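Local coordinates for protein DNA polymerase sliding clamp 3 (Sulfolobus tokodaii, PDB 3AIZ) that serves as a subunit of a ring-shaped sliding clamp that encircles DNA and tethers the DNA polymerase catalytic subunit and other processing proteins to it, at residues T26-S31 against E62-V67; R2-D7 against F56-V61; I22-L27 against I114-I119; Q95-T100 against F109-I114. All coordinates share one frame; numbering follows the deposited sequence.

Contact 1 (T26-S31 against E62-V67)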
loop_
_atom_site.group_PDB
_atom_site.type_symbol
_atom_site.label_atom_id
_atom_site.label_comp_id
_atom_site.label_asym_id
_atom_site.label_seq_id
_atom_site.Cartn_x
_atom_site.Cartn_y
_atom_site.Cartn_z
ATOM N N THR C 26 -19.823 24.604 -29.337
ATOM C CA THR C 26 -19.793 25.686 -30.305
ATOM C C THR C 26 -19.144 26.923 -29.704
ATOM O O THR C 26 -19.790 27.685 -28.985
ATOM C CB THR C 26 -21.208 26.046 -30.782
ATOM O OG1 THR C 26 -21.828 24.891 -31.361
ATOM C CG2 THR C 26 -21.156 27.161 -31.814
ATOM N N LEU C 27 -17.861 27.112 -29.992
ATOM C CA LEU C 27 -17.153 28.308 -29.557
ATOM C C LEU C 27 -17.721 29.524 -30.278
ATOM O O LEU C 27 -17.530 29.685 -31.484
ATOM C CB LEU C 27 -15.658 28.178 -29.835
ATOM C CG LEU C 27 -14.954 26.993 -29.171
ATOM C CD1 LEU C 27 -13.521 26.876 -29.661
ATOM C CD2 LEU C 27 -14.999 27.123 -27.657
ATOM N N ASP C 28 -18.424 30.371 -29.536
ATOM C CA ASP C 28 -19.066 31.546 -30.110
ATOM C C ASP C 28 -18.332 32.820 -29.707
ATOM O O ASP C 28 -18.598 33.394 -28.652
ATOM C CB ASP C 28 -20.530 31.616 -29.671
ATOM C CG ASP C 28 -21.259 32.813 -30.251
ATOM O OD1 ASP C 28 -20.677 33.514 -31.104
ATOM O OD2 ASP C 28 -22.419 33.049 -29.850
ATOM N N PHE C 29 -17.406 33.258 -30.555
ATOM C CA PHE C 29 -16.628 34.462 -30.286
ATOM C C PHE C 29 -17.400 35.725 -30.655
ATOM O O PHE C 29 -17.744 35.937 -31.816
ATOM C CB PHE C 29 -15.295 34.419 -31.037
ATOM C CG PHE C 29 -14.401 33.289 -30.617
ATOM C CD1 PHE C 29 -14.481 32.057 -31.241
ATOM C CD2 PHE C 29 -13.483 33.460 -29.595
ATOM C CE1 PHE C 29 -13.660 31.015 -30.856
ATOM C CE2 PHE C 29 -12.659 32.423 -29.203
ATOM C CZ PHE C 29 -12.749 31.198 -29.835
ATOM N N THR C 30 -17.670 36.560 -29.657
ATOM C CA THR C 30 -18.381 37.813 -29.877
ATOM C C THR C 30 -17.539 38.996 -29.414
ATOM O O THR C 30 -16.475 38.819 -28.821
ATOM C CB THR C 30 -19.730 37.837 -29.138
ATOM O OG1 THR C 30 -19.506 37.814 -27.722
ATOM C CG2 THR C 30 -20.579 36.638 -29.535
ATOM N N SER C 31 -18.022 40.204 -29.686
ATOM C CA SER C 31 -17.317 41.415 -29.289
ATOM C C SER C 31 -17.106 41.465 -27.778
ATOM O O SER C 31 -16.073 41.937 -27.302
ATOM C CB SER C 31 -18.079 42.657 -29.756
ATOM O OG SER C 31 -19.387 42.689 -29.210
ATOM N N GLU C 62 -13.372 40.906 -34.646
ATOM C CA GLU C 62 -14.047 41.999 -35.340
ATOM C C GLU C 62 -15.562 41.812 -35.355
ATOM O O GLU C 62 -16.305 42.669 -34.880
ATOM C CB GLU C 62 -13.500 42.162 -36.761
ATOM C CG GLU C 62 -13.445 40.875 -37.570
ATOM C CD GLU C 62 -12.842 41.080 -38.950
ATOM O OE1 GLU C 62 -12.471 42.228 -39.274
ATOM O OE2 GLU C 62 -12.740 40.093 -39.710
ATOM N N LYS C 63 -16.015 40.688 -35.901
ATOM C CA LYS C 63 -17.435 40.365 -35.912
ATOM C C LYS C 63 -17.663 38.982 -35.313
ATOM O O LYS C 63 -16.751 38.158 -35.277
ATOM C CB LYS C 63 -17.996 40.429 -37.335
ATOM C CG LYS C 63 -19.514 40.324 -37.406
ATOM C CD LYS C 63 -20.021 40.486 -38.829
ATOM C CE LYS C 63 -21.542 40.441 -38.878
ATOM N NZ LYS C 63 -22.061 40.607 -40.263
ATOM N N GLU C 64 -18.880 38.732 -34.838
ATOM C CA GLU C 64 -19.211 37.450 -34.226
ATOM C C GLU C 64 -18.840 36.288 -35.140
ATOM O O GLU C 64 -19.083 36.333 -36.346
ATOM C CB GLU C 64 -20.698 37.383 -33.865
ATOM C CG GLU C 64 -21.109 36.082 -33.189
ATOM C CD GLU C 64 -22.510 36.137 -32.608
ATOM O OE1 GLU C 64 -23.218 37.140 -32.845
ATOM O OE2 GLU C 64 -22.904 35.177 -31.911
ATOM N N GLU C 65 -18.247 35.252 -34.561
ATOM C CA GLU C 65 -17.842 34.084 -35.330
ATOM C C GLU C 65 -18.059 32.794 -34.545
ATOM O O GLU C 65 -17.392 32.545 -33.542
ATOM C CB GLU C 65 -16.380 34.207 -35.758
ATOM C CG GLU C 65 -15.911 33.093 -36.676
ATOM C CD GLU C 65 -14.501 33.316 -37.182
ATOM O OE1 GLU C 65 -13.904 34.358 -36.834
ATOM O OE2 GLU C 65 -13.992 32.452 -37.926
ATOM N N LYS C 66 -19.004 31.982 -35.007
ATOM C CA LYS C 66 -19.282 30.696 -34.385
ATOM C C LYS C 66 -18.480 29.599 -35.067
ATOM O O LYS C 66 -18.465 29.498 -36.293
ATOM C CB LYS C 66 -20.773 30.361 -34.470
ATOM C CG LYS C 66 -21.686 31.300 -33.702
ATOM C CD LYS C 66 -23.137 30.860 -33.829
ATOM C CE LYS C 66 -24.080 31.818 -33.122
ATOM N NZ LYS C 66 -25.501 31.387 -33.252
ATOM N N VAL C 67 -17.814 28.776 -34.267
ATOM C CA VAL C 67 -17.073 27.640 -34.795
ATOM C C VAL C 67 -17.222 26.427 -33.885
ATOM O O VAL C 67 -16.700 26.403 -32.772
ATOM C CB VAL C 67 -15.579 27.973 -34.998
ATOM C CG1 VAL C 67 -15.033 28.739 -33.803
ATOM C CG2 VAL C 67 -14.779 26.702 -35.245
#
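Leu27 and Phe29 each face a partner, Val67 and Glu65, in antiparallel hydrogen-bonded pairs, and the backbone supplies most of the grip. Val67 N gives a bond to Leu27 O at 2.9 Å, whereas the return bond from Leu27 N to Val67 O is weak. One pair further on, Glu65 N bonds Phe29 O and Phe29 N bonds Glu65 O. Phe29 O also receives a CA-H...O contact from Glu64 CA.

Apolar contact gathers on the face of Leu27, Phe29 and Val67. Val67 CG1 sits between the backbone N and the carbonyl carbon (chi1 44°), a torsion that turns the methyl toward strand 24-29. There it meets the edge of the Phe29 ring, 4.0 Å from CE1, and packs on Leu27 CB. Glu65 is the charged member of this face, its carboxylate held by Thr91 OG1 and by Met1 N.

Asp28 and Lys66 share the other face, joined there by the end of Glu64 from the loop. The carboxylates of Asp28 and Glu64 are nearly coplanar, 9° apart, and lie close together as like charges. Lys66 lays its CG 3.6 Å from Asp28 OD1, and its ammonium, though not in contact, may temper the charge.

The ladder joins the outermost strand 65-70 to strand 24-29 in the long antiparallel sheet characteristic of PCNA-type sliding clamps.

Contact 2 (R2-D7 against F56-V61)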
loop_
_atom_site.group_PDB
_atom_site.type_symbol
_atom_site.label_atom_id
_atom_site.label_comp_id
_atom_site.label_asym_id
_atom_site.label_seq_id
_atom_site.Cartn_x
_atom_site.Cartn_y
_atom_site.Cartn_z
ATOM N N ARG C 2 -8.619 36.040 -33.514
ATOM C CA ARG C 2 -7.359 35.615 -32.911
ATOM C C ARG C 2 -7.334 35.928 -31.417
ATOM O O ARG C 2 -7.433 37.087 -31.013
ATOM C CB ARG C 2 -6.175 36.283 -33.613
ATOM C CG ARG C 2 -4.815 35.810 -33.127
ATOM C CD ARG C 2 -3.691 36.463 -33.914
ATOM N NE ARG C 2 -2.374 36.004 -33.482
ATOM C CZ ARG C 2 -1.679 36.555 -32.492
ATOM N NH1 ARG C 2 -0.486 36.072 -32.167
ATOM N NH2 ARG C 2 -2.175 37.590 -31.825
ATOM N N VAL C 3 -7.195 34.886 -30.603
ATOM C CA VAL C 3 -7.242 35.024 -29.152
ATOM C C VAL C 3 -6.046 34.341 -28.488
ATOM O O VAL C 3 -5.568 33.311 -28.962
ATOM C CB VAL C 3 -8.553 34.439 -28.586
ATOM C CG1 VAL C 3 -8.525 34.424 -27.072
ATOM C CG2 VAL C 3 -9.749 35.233 -29.092
ATOM N N LYS C 4 -5.566 34.920 -27.390
ATOM C CA LYS C 4 -4.414 34.374 -26.678
ATOM C C LYS C 4 -4.677 34.205 -25.184
ATOM O O LYS C 4 -5.089 35.144 -24.503
ATOM C CB LYS C 4 -3.184 35.259 -26.890
ATOM C CG LYS C 4 -1.959 34.817 -26.102
ATOM C CD LYS C 4 -0.809 35.796 -26.269
ATOM C CE LYS C 4 0.415 35.350 -25.482
ATOM N NZ LYS C 4 1.555 36.296 -25.644
ATOM N N VAL C 5 -4.428 33.000 -24.681
ATOM C CA VAL C 5 -4.586 32.702 -23.262
ATOM C C VAL C 5 -3.227 32.459 -22.622
ATOM O O VAL C 5 -2.381 31.774 -23.196
ATOM C CB VAL C 5 -5.455 31.451 -23.045
ATOM C CG1 VAL C 5 -5.512 31.091 -21.568
ATOM C CG2 VAL C 5 -6.850 31.668 -23.602
ATOM N N ILE C 6 -3.016 33.014 -21.433
ATOM C CA ILE C 6 -1.759 32.811 -20.722
ATOM C C ILE C 6 -1.791 31.546 -19.864
ATOM O O ILE C 6 -1.042 30.602 -20.114
ATOM C CB ILE C 6 -1.384 34.026 -19.856
ATOM C CG1 ILE C 6 -1.082 35.234 -20.747
ATOM C CG2 ILE C 6 -0.182 33.704 -18.981
ATOM C CD1 ILE C 6 -0.670 36.473 -19.981
ATOM N N ASP C 7 -2.656 31.531 -18.855
ATOM C CA ASP C 7 -2.806 30.353 -18.006
ATOM C C ASP C 7 -3.646 29.300 -18.717
ATOM O O ASP C 7 -4.791 29.047 -18.340
ATOM C CB ASP C 7 -3.444 30.725 -16.666
ATOM C CG ASP C 7 -3.458 29.567 -15.682
ATOM O OD1 ASP C 7 -3.019 28.458 -16.055
ATOM O OD2 ASP C 7 -3.909 29.765 -14.535
ATOM N N PHE C 56 -8.665 37.120 -21.473
ATOM C CA PHE C 56 -7.534 36.841 -22.344
ATOM C C PHE C 56 -6.526 37.979 -22.309
ATOM O O PHE C 56 -6.879 39.125 -22.025
ATOM C CB PHE C 56 -8.014 36.634 -23.783
ATOM C CG PHE C 56 -9.135 35.645 -23.914
ATOM C CD1 PHE C 56 -8.881 34.285 -23.902
ATOM C CD2 PHE C 56 -10.442 36.076 -24.055
ATOM C CE1 PHE C 56 -9.910 33.372 -24.029
ATOM C CE2 PHE C 56 -11.475 35.169 -24.181
ATOM C CZ PHE C 56 -11.209 33.816 -24.167
ATOM N N GLU C 57 -5.268 37.660 -22.597
ATOM C CA GLU C 57 -4.238 38.681 -22.723
ATOM C C GLU C 57 -4.436 39.437 -24.031
ATOM O O GLU C 57 -4.231 40.649 -24.100
ATOM C CB GLU C 57 -2.844 38.054 -22.684
ATOM C CG GLU C 57 -1.714 39.061 -22.806
ATOM C CD GLU C 57 -0.357 38.401 -22.952
ATOM O OE1 GLU C 57 -0.303 37.154 -22.992
ATOM O OE2 GLU C 57 0.656 39.129 -23.031
ATOM N N GLU C 58 -4.837 38.708 -25.068
ATOM C CA GLU C 58 -5.132 39.304 -26.365
ATOM C C GLU C 58 -6.467 38.787 -26.883
ATOM O O GLU C 58 -6.710 37.581 -26.900
ATOM C CB GLU C 58 -4.025 38.990 -27.373
ATOM C CG GLU C 58 -2.666 39.570 -27.013
ATOM C CD GLU C 58 -1.593 39.224 -28.031
ATOM O OE1 GLU C 58 -1.921 38.575 -29.048
ATOM O OE2 GLU C 58 -0.421 39.600 -27.814
ATOM N N TYR C 59 -7.332 39.705 -27.302
ATOM C CA TYR C 59 -8.643 39.340 -27.821
ATOM C C TYR C 59 -8.983 40.183 -29.044
ATOM O O TYR C 59 -9.266 41.375 -28.927
ATOM C CB TYR C 59 -9.713 39.517 -26.742
ATOM C CG TYR C 59 -11.033 38.857 -27.072
ATOM C CD1 TYR C 59 -11.272 37.532 -26.731
ATOM C CD2 TYR C 59 -12.039 39.557 -27.726
ATOM C CE1 TYR C 59 -12.475 36.923 -27.030
ATOM C CE2 TYR C 59 -13.246 38.954 -28.029
ATOM C CZ TYR C 59 -13.457 37.638 -27.679
ATOM O OH TYR C 59 -14.656 37.033 -27.979
ATOM N N ASN C 60 -8.953 39.558 -30.215
ATOM C CA ASN C 60 -9.204 40.269 -31.463
ATOM C C ASN C 60 -10.332 39.643 -32.276
ATOM O O ASN C 60 -10.093 38.805 -33.145
ATOM C CB ASN C 60 -7.924 40.334 -32.302
ATOM C CG ASN C 60 -8.107 41.121 -33.587
ATOM O OD1 ASN C 60 -9.119 41.797 -33.778
ATOM N ND2 ASN C 60 -7.122 41.038 -34.475
ATOM N N VAL C 61 -11.562 40.057 -31.989
ATOM C CA VAL C 61 -12.724 39.572 -32.724
ATOM C C VAL C 61 -13.497 40.736 -33.333
ATOM O O VAL C 61 -14.192 41.465 -32.626
ATOM C CB VAL C 61 -13.669 38.763 -31.820
ATOM C CG1 VAL C 61 -14.864 38.262 -32.619
ATOM C CG2 VAL C 61 -12.927 37.604 -31.179
#
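Val3 and Tyr59 form a non-hydrogen-bonded pair in the antiparallel ladder between strands 2-5 and 58-60, the latter an outermost strand of the five-stranded sheet in the N-terminal part of the PCNA fold. Their side chains lie alongside each other and point the same way, with Val3 CG2 3.6 Å from Tyr59 CD1. The other methyl, CG1, is modelled over one face of the Phe56 ring, but too close for the detail of that placement to be trusted. Val5 meets the ring differently, bringing CG2 to its edge. Phe11 of helix 8-18 packs against both Val5 and Phe56, while Tyr59 OH leaves the ladder to bond Thr30 O.

Charged side chains occupy the opposite face. Lys4, extended throughout, travels alongside Glu57 and places NZ 3.3 Å from Glu57 OE1 in a salt bridge. Ile6 crosses Glu57 at about a right angle.

Between these two layers the backbones are bonded from Arg2 N to Asn60 O and from Asn60 N back to Arg2 O. Lys4 N then reaches Glu58 O at 2.9 Å, and at the far end Glu57 N bonds Lys4 O.

Arg2 and Glu58 run side by side, their guanidinium and carboxylate planes 40° apart. A second salt bridge joins Arg2 NH2 to Glu58 OE1 at 3.0 Å, the oxygen lying 21° out of the guanidinium plane.

Contact 3 (I22-L27 against I114-I119)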
loop_
_atom_site.group_PDB
_atom_site.type_symbol
_atom_site.label_atom_id
_atom_site.label_comp_id
_atom_site.label_asym_id
_atom_site.label_seq_id
_atom_site.Cartn_x
_atom_site.Cartn_y
_atom_site.Cartn_z
ATOM N N ILE C 22 -21.188 17.035 -22.855
ATOM C CA ILE C 22 -21.469 17.118 -24.284
ATOM C C ILE C 22 -20.311 16.647 -25.162
ATOM O O ILE C 22 -19.159 16.625 -24.731
ATOM C CB ILE C 22 -21.869 18.548 -24.686
ATOM C CG1 ILE C 22 -20.758 19.534 -24.327
ATOM C CG2 ILE C 22 -23.161 18.947 -23.998
ATOM C CD1 ILE C 22 -21.144 20.980 -24.537
ATOM N N ASP C 23 -20.633 16.274 -26.398
ATOM C CA ASP C 23 -19.641 15.778 -27.347
ATOM C C ASP C 23 -19.097 16.890 -28.235
ATOM O O ASP C 23 -17.888 16.995 -28.445
ATOM C CB ASP C 23 -20.238 14.670 -28.217
ATOM C CG ASP C 23 -20.536 13.407 -27.433
ATOM O OD1 ASP C 23 -19.955 13.232 -26.338
ATOM O OD2 ASP C 23 -21.347 12.588 -27.913
ATOM N N GLU C 24 -19.996 17.712 -28.763
ATOM C CA GLU C 24 -19.610 18.833 -29.612
ATOM C C GLU C 24 -19.947 20.150 -28.931
ATOM O O GLU C 24 -21.030 20.309 -28.370
ATOM C CB GLU C 24 -20.314 18.743 -30.970
ATOM C CG GLU C 24 -20.170 19.985 -31.847
ATOM C CD GLU C 24 -21.224 21.045 -31.560
ATOM O OE1 GLU C 24 -22.388 20.677 -31.283
ATOM O OE2 GLU C 24 -20.892 22.250 -31.618
ATOM N N ILE C 25 -19.015 21.097 -28.971
ATOM C CA ILE C 25 -19.282 22.426 -28.441
ATOM C C ILE C 25 -19.162 23.471 -29.538
ATOM O O ILE C 25 -18.492 23.254 -30.547
ATOM C CB ILE C 25 -18.339 22.798 -27.280
ATOM C CG1 ILE C 25 -16.937 23.109 -27.801
ATOM C CG2 ILE C 25 -18.301 21.687 -26.245
ATOM C CD1 ILE C 25 -16.019 23.671 -26.745
ATOM N N THR C 26 -19.823 24.604 -29.337
ATOM C CA THR C 26 -19.793 25.686 -30.305
ATOM C C THR C 26 -19.144 26.923 -29.704
ATOM O O THR C 26 -19.790 27.685 -28.985
ATOM C CB THR C 26 -21.208 26.046 -30.782
ATOM O OG1 THR C 26 -21.828 24.891 -31.361
ATOM C CG2 THR C 26 -21.156 27.161 -31.814
ATOM N N LEU C 27 -17.861 27.112 -29.992
ATOM C CA LEU C 27 -17.153 28.308 -29.557
ATOM C C LEU C 27 -17.721 29.524 -30.278
ATOM O O LEU C 27 -17.530 29.685 -31.484
ATOM C CB LEU C 27 -15.658 28.178 -29.835
ATOM C CG LEU C 27 -14.954 26.993 -29.171
ATOM C CD1 LEU C 27 -13.521 26.876 -29.661
ATOM C CD2 LEU C 27 -14.999 27.123 -27.657
ATOM N N ILE C 114 -17.507 21.553 -37.929
ATOM C CA ILE C 114 -18.659 20.664 -38.005
ATOM C C ILE C 114 -19.947 21.443 -37.769
ATOM O O ILE C 114 -19.916 22.576 -37.287
ATOM C CB ILE C 114 -18.553 19.526 -36.976
ATOM C CG1 ILE C 114 -18.345 20.099 -35.574
ATOM C CG2 ILE C 114 -17.411 18.588 -37.335
ATOM C CD1 ILE C 114 -18.095 19.044 -34.520
ATOM N N VAL C 115 -21.079 20.838 -38.113
ATOM C CA VAL C 115 -22.371 21.480 -37.907
ATOM C C VAL C 115 -22.625 21.722 -36.422
ATOM O O VAL C 115 -22.560 20.799 -35.609
ATOM C CB VAL C 115 -23.527 20.660 -38.508
ATOM C CG1 VAL C 115 -23.486 20.726 -40.026
ATOM C CG2 VAL C 115 -23.466 19.219 -38.030
ATOM N N ALA C 116 -22.904 22.972 -36.076
ATOM C CA ALA C 116 -23.125 23.352 -34.689
ATOM C C ALA C 116 -24.581 23.730 -34.441
ATOM O O ALA C 116 -25.105 24.665 -35.046
ATOM C CB ALA C 116 -22.204 24.500 -34.304
ATOM N N SER C 117 -25.229 22.993 -33.545
ATOM C CA SER C 117 -26.611 23.274 -33.183
ATOM C C SER C 117 -26.718 24.568 -32.387
ATOM O O SER C 117 -25.761 24.993 -31.740
ATOM C CB SER C 117 -27.190 22.121 -32.365
ATOM O OG SER C 117 -27.166 20.909 -33.099
ATOM N N GLU C 118 -27.887 25.193 -32.445
ATOM C CA GLU C 118 -28.174 26.354 -31.616
ATOM C C GLU C 118 -28.900 25.892 -30.360
ATOM O O GLU C 118 -29.890 25.164 -30.438
ATOM C CB GLU C 118 -29.033 27.365 -32.377
ATOM C CG GLU C 118 -28.354 27.965 -33.599
ATOM C CD GLU C 118 -29.251 28.939 -34.341
ATOM O OE1 GLU C 118 -30.429 29.081 -33.949
ATOM O OE2 GLU C 118 -28.776 29.563 -35.316
ATOM N N ILE C 119 -28.400 26.307 -29.201
ATOM C CA ILE C 119 -28.995 25.896 -27.937
ATOM C C ILE C 119 -29.893 26.989 -27.366
ATOM O O ILE C 119 -29.432 28.083 -27.040
ATOM C CB ILE C 119 -27.924 25.500 -26.895
ATOM C CG1 ILE C 119 -27.091 24.317 -27.395
ATOM C CG2 ILE C 119 -28.578 25.146 -25.571
ATOM C CD1 ILE C 119 -26.024 24.689 -28.403
#
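Glu24 reaches out from strand 24-29 to Ile114 and Ala116 of the loop, and its course from CB outward gives this surface contact most of its shape. Glu24 CB lies 4.2 Å from Ile114 CD1, a light touch. Glu24 CG comes within 3.5 Å of Ile114 CD1, as the two side chains slide past each other in opposite directions. Beyond CG the chain does not stay extended: chi2 of -86° bends it, so that the carboxylate runs forward along its own strand toward Thr26, beside Ala116. Glu24 CD stands 4.3 Å from Val115 O. Of the two oxygens, Glu24 OE1 lies toward Ser117 N, 4.3 Å away and too far for a bond. Glu24 OE2 is 3.7 Å from Ala116 CB and accepts a hydrogen bond from Thr26 OG1, two residues on, through its syn lone pair.

The segment 114-119 belongs to the stretch between strand 106-111 and strand 130-135, which, from its place between the two halves of the chain, probably corresponds to the interdomain connecting loop of PCNA-type clamps. Here it crosses strand 24-29 without forming a ladder with it, and the nearest pair of CA atoms, those of Thr26 and Ala116, remains 6.0 Å apart.

Ala116 turns its methyl toward Thr26, its CB packing 3.8 Å from Thr26 CG2. Further along the loop, Ile119 leaves this strand behind and packs on Arg37 and Ile39 of strand 33-39.

Contact 4 (Q95-T100 against F109-I114)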
loop_
_atom_site.group_PDB
_atom_site.type_symbol
_atom_site.label_atom_id
_atom_site.label_comp_id
_atom_site.label_asym_id
_atom_site.label_seq_id
_atom_site.Cartn_x
_atom_site.Cartn_y
_atom_site.Cartn_z
ATOM N N GLN C 95 -12.657 28.371 -41.939
ATOM C CA GLN C 95 -13.525 28.191 -40.779
ATOM C C GLN C 95 -12.929 27.225 -39.756
ATOM O O GLN C 95 -13.380 27.166 -38.612
ATOM C CB GLN C 95 -14.922 27.734 -41.213
ATOM C CG GLN C 95 -15.670 28.758 -42.058
ATOM C CD GLN C 95 -16.997 28.235 -42.574
ATOM O OE1 GLN C 95 -17.196 27.026 -42.702
ATOM N NE2 GLN C 95 -17.915 29.148 -42.878
ATOM N N ASN C 96 -11.911 26.478 -40.170
ATOM C CA ASN C 96 -11.242 25.533 -39.284
ATOM C C ASN C 96 -10.565 26.225 -38.106
ATOM O O ASN C 96 -9.901 27.248 -38.270
ATOM C CB ASN C 96 -10.223 24.700 -40.062
ATOM C CG ASN C 96 -10.872 23.818 -41.111
ATOM O OD1 ASN C 96 -10.214 23.361 -42.047
ATOM N ND2 ASN C 96 -12.171 23.578 -40.961
ATOM N N ILE C 97 -10.738 25.660 -36.916
ATOM C CA ILE C 97 -10.155 26.224 -35.706
ATOM C C ILE C 97 -8.671 25.869 -35.590
ATOM O O ILE C 97 -8.264 24.746 -35.893
ATOM C CB ILE C 97 -10.913 25.745 -34.447
ATOM C CG1 ILE C 97 -10.423 26.484 -33.201
ATOM C CG2 ILE C 97 -10.782 24.239 -34.277
ATOM C CD1 ILE C 97 -10.789 27.951 -33.178
ATOM N N LYS C 98 -7.865 26.836 -35.161
ATOM C CA LYS C 98 -6.432 26.628 -34.980
ATOM C C LYS C 98 -6.021 26.783 -33.521
ATOM O O LYS C 98 -6.261 27.820 -32.906
ATOM C CB LYS C 98 -5.627 27.607 -35.838
ATOM C CG LYS C 98 -5.391 27.153 -37.266
ATOM C CD LYS C 98 -4.423 28.086 -37.980
ATOM C CE LYS C 98 -4.103 27.590 -39.381
ATOM N NZ LYS C 98 -3.233 28.544 -40.127
ATOM N N VAL C 99 -5.396 25.746 -32.973
ATOM C CA VAL C 99 -4.882 25.797 -31.612
ATOM C C VAL C 99 -3.359 25.795 -31.647
ATOM O O VAL C 99 -2.743 24.842 -32.123
ATOM C CB VAL C 99 -5.373 24.602 -30.776
ATOM C CG1 VAL C 99 -5.028 24.803 -29.311
ATOM C CG2 VAL C 99 -6.869 24.417 -30.948
ATOM N N THR C 100 -2.754 26.866 -31.146
ATOM C CA THR C 100 -1.303 26.994 -31.162
ATOM C C THR C 100 -0.724 27.036 -29.755
ATOM O O THR C 100 -0.837 28.045 -29.059
ATOM C CB THR C 100 -0.857 28.255 -31.921
ATOM O OG1 THR C 100 -1.364 28.214 -33.259
ATOM C CG2 THR C 100 0.661 28.344 -31.959
ATOM N N PHE C 109 -2.179 22.665 -33.820
ATOM C CA PHE C 109 -3.158 21.660 -34.211
ATOM C C PHE C 109 -4.326 22.331 -34.927
ATOM O O PHE C 109 -4.670 23.475 -34.635
ATOM C CB PHE C 109 -3.674 20.904 -32.986
ATOM C CG PHE C 109 -2.631 20.081 -32.288
ATOM C CD1 PHE C 109 -1.768 20.661 -31.374
ATOM C CD2 PHE C 109 -2.525 18.723 -32.532
ATOM C CE1 PHE C 109 -0.813 19.905 -30.728
ATOM C CE2 PHE C 109 -1.573 17.961 -31.886
ATOM C CZ PHE C 109 -0.715 18.552 -30.984
ATOM N N THR C 110 -4.936 21.616 -35.864
ATOM C CA THR C 110 -6.087 22.138 -36.587
ATOM C C THR C 110 -7.225 21.126 -36.609
ATOM O O THR C 110 -7.007 19.937 -36.829
ATOM C CB THR C 110 -5.722 22.534 -38.028
ATOM O OG1 THR C 110 -5.005 23.774 -38.013
ATOM C CG2 THR C 110 -6.977 22.699 -38.869
ATOM N N PHE C 111 -8.440 21.607 -36.374
ATOM C CA PHE C 111 -9.609 20.741 -36.363
ATOM C C PHE C 111 -10.602 21.174 -37.430
ATOM O O PHE C 111 -10.806 22.368 -37.648
ATOM C CB PHE C 111 -10.271 20.761 -34.984
ATOM C CG PHE C 111 -9.324 20.469 -33.857
ATOM C CD1 PHE C 111 -8.712 21.502 -33.166
ATOM C CD2 PHE C 111 -9.037 19.164 -33.495
ATOM C CE1 PHE C 111 -7.835 21.237 -32.129
ATOM C CE2 PHE C 111 -8.161 18.892 -32.459
ATOM C CZ PHE C 111 -7.559 19.932 -31.775
ATOM N N PRO C 112 -11.222 20.199 -38.109
ATOM C CA PRO C 112 -12.229 20.504 -39.127
ATOM C C PRO C 112 -13.487 21.061 -38.476
ATOM O O PRO C 112 -13.826 20.661 -37.361
ATOM C CB PRO C 112 -12.522 19.133 -39.739
ATOM C CG PRO C 112 -12.231 18.172 -38.639
ATOM C CD PRO C 112 -11.042 18.748 -37.928
ATOM N N SER C 113 -14.163 21.980 -39.156
ATOM C CA SER C 113 -15.410 22.526 -38.643
ATOM C C SER C 113 -16.551 21.539 -38.852
ATOM O O SER C 113 -16.560 20.778 -39.821
ATOM C CB SER C 113 -15.735 23.861 -39.313
ATOM O OG SER C 113 -14.770 24.841 -38.976
ATOM N N ILE C 114 -17.507 21.553 -37.929
ATOM C CA ILE C 114 -18.659 20.664 -38.005
ATOM C C ILE C 114 -19.947 21.443 -37.769
ATOM O O ILE C 114 -19.916 22.576 -37.287
ATOM C CB ILE C 114 -18.553 19.526 -36.976
ATOM C CG1 ILE C 114 -18.345 20.099 -35.574
ATOM C CG2 ILE C 114 -17.411 18.588 -37.335
ATOM C CD1 ILE C 114 -18.095 19.044 -34.520
#
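Ile97 and Val99 press against the edge of the Phe111 ring, forming the tight side of this contact. Ile97 CG2 approaches Phe111 CB at 3.6 Å, and Val99 CG2 lies in the ring plane, 3.5 Å from Phe111 CE1. The valine methyl reaches it because CG2 stands anti to the carbonyl carbon, with CG1 anti to the backbone N (chi1 -170°). Helix 71-78 covers this buried face: Phe74 packs on Val99, and Val77 on both Phe109 and Phe111.

The two strands are the arms of a beta hairpin, 97-102 and 106-111, bonded in antiparallel register. Val99 N and Phe109 O are joined at 2.9 Å, and the reciprocal bond from Phe109 N to Val99 O is 2.8 Å long. Phe111 N bonds Ile97 O, whereas the return from Ile97 N to Phe111 O is weak. Strand 106-111 is outermost only within its own chain. Phe109 and Thr110 pair with an antiparallel strand of the neighbouring DNA polymerase sliding clamp B subunit, continuing the sheet across the interface, and the Phe109 ring meets Tyr177 of that subunit.

On the other face the packing between the two strands is sparser, although Thr176 of the clamp B subunit covers Thr110. Lys98 CG lies 3.5 Å from Thr110 OG1, and the lysine chain then leads away on the solvent side. Toward exposed Gln95 the ladder gives way to loop, where Asn96 CB sits 3.4 Å from Phe111 O.

How the contacts relate
Contacts 1, 2 and 4 are antiparallel ladders, each partly buried, with mostly apolar side chains on one face, Glu65 being the exception in contact 1; contact 3 is a surface crossing without backbone pairing. Contacts 1 and 3 share strand 24-29, whereas contacts 2 and 4 lie at the two ends of one five-stranded sheet. The sheets meet through side chains: Phe29 of contact 1 packs on Val3 of contact 2, and Val67 on Ile97 of contact 4. Salt bridges mark contact 2, like-charged carboxylates contact 1. Contact 4 has the most buried residues and borders another subunit; through Ile114 its chain runs on into contact 3.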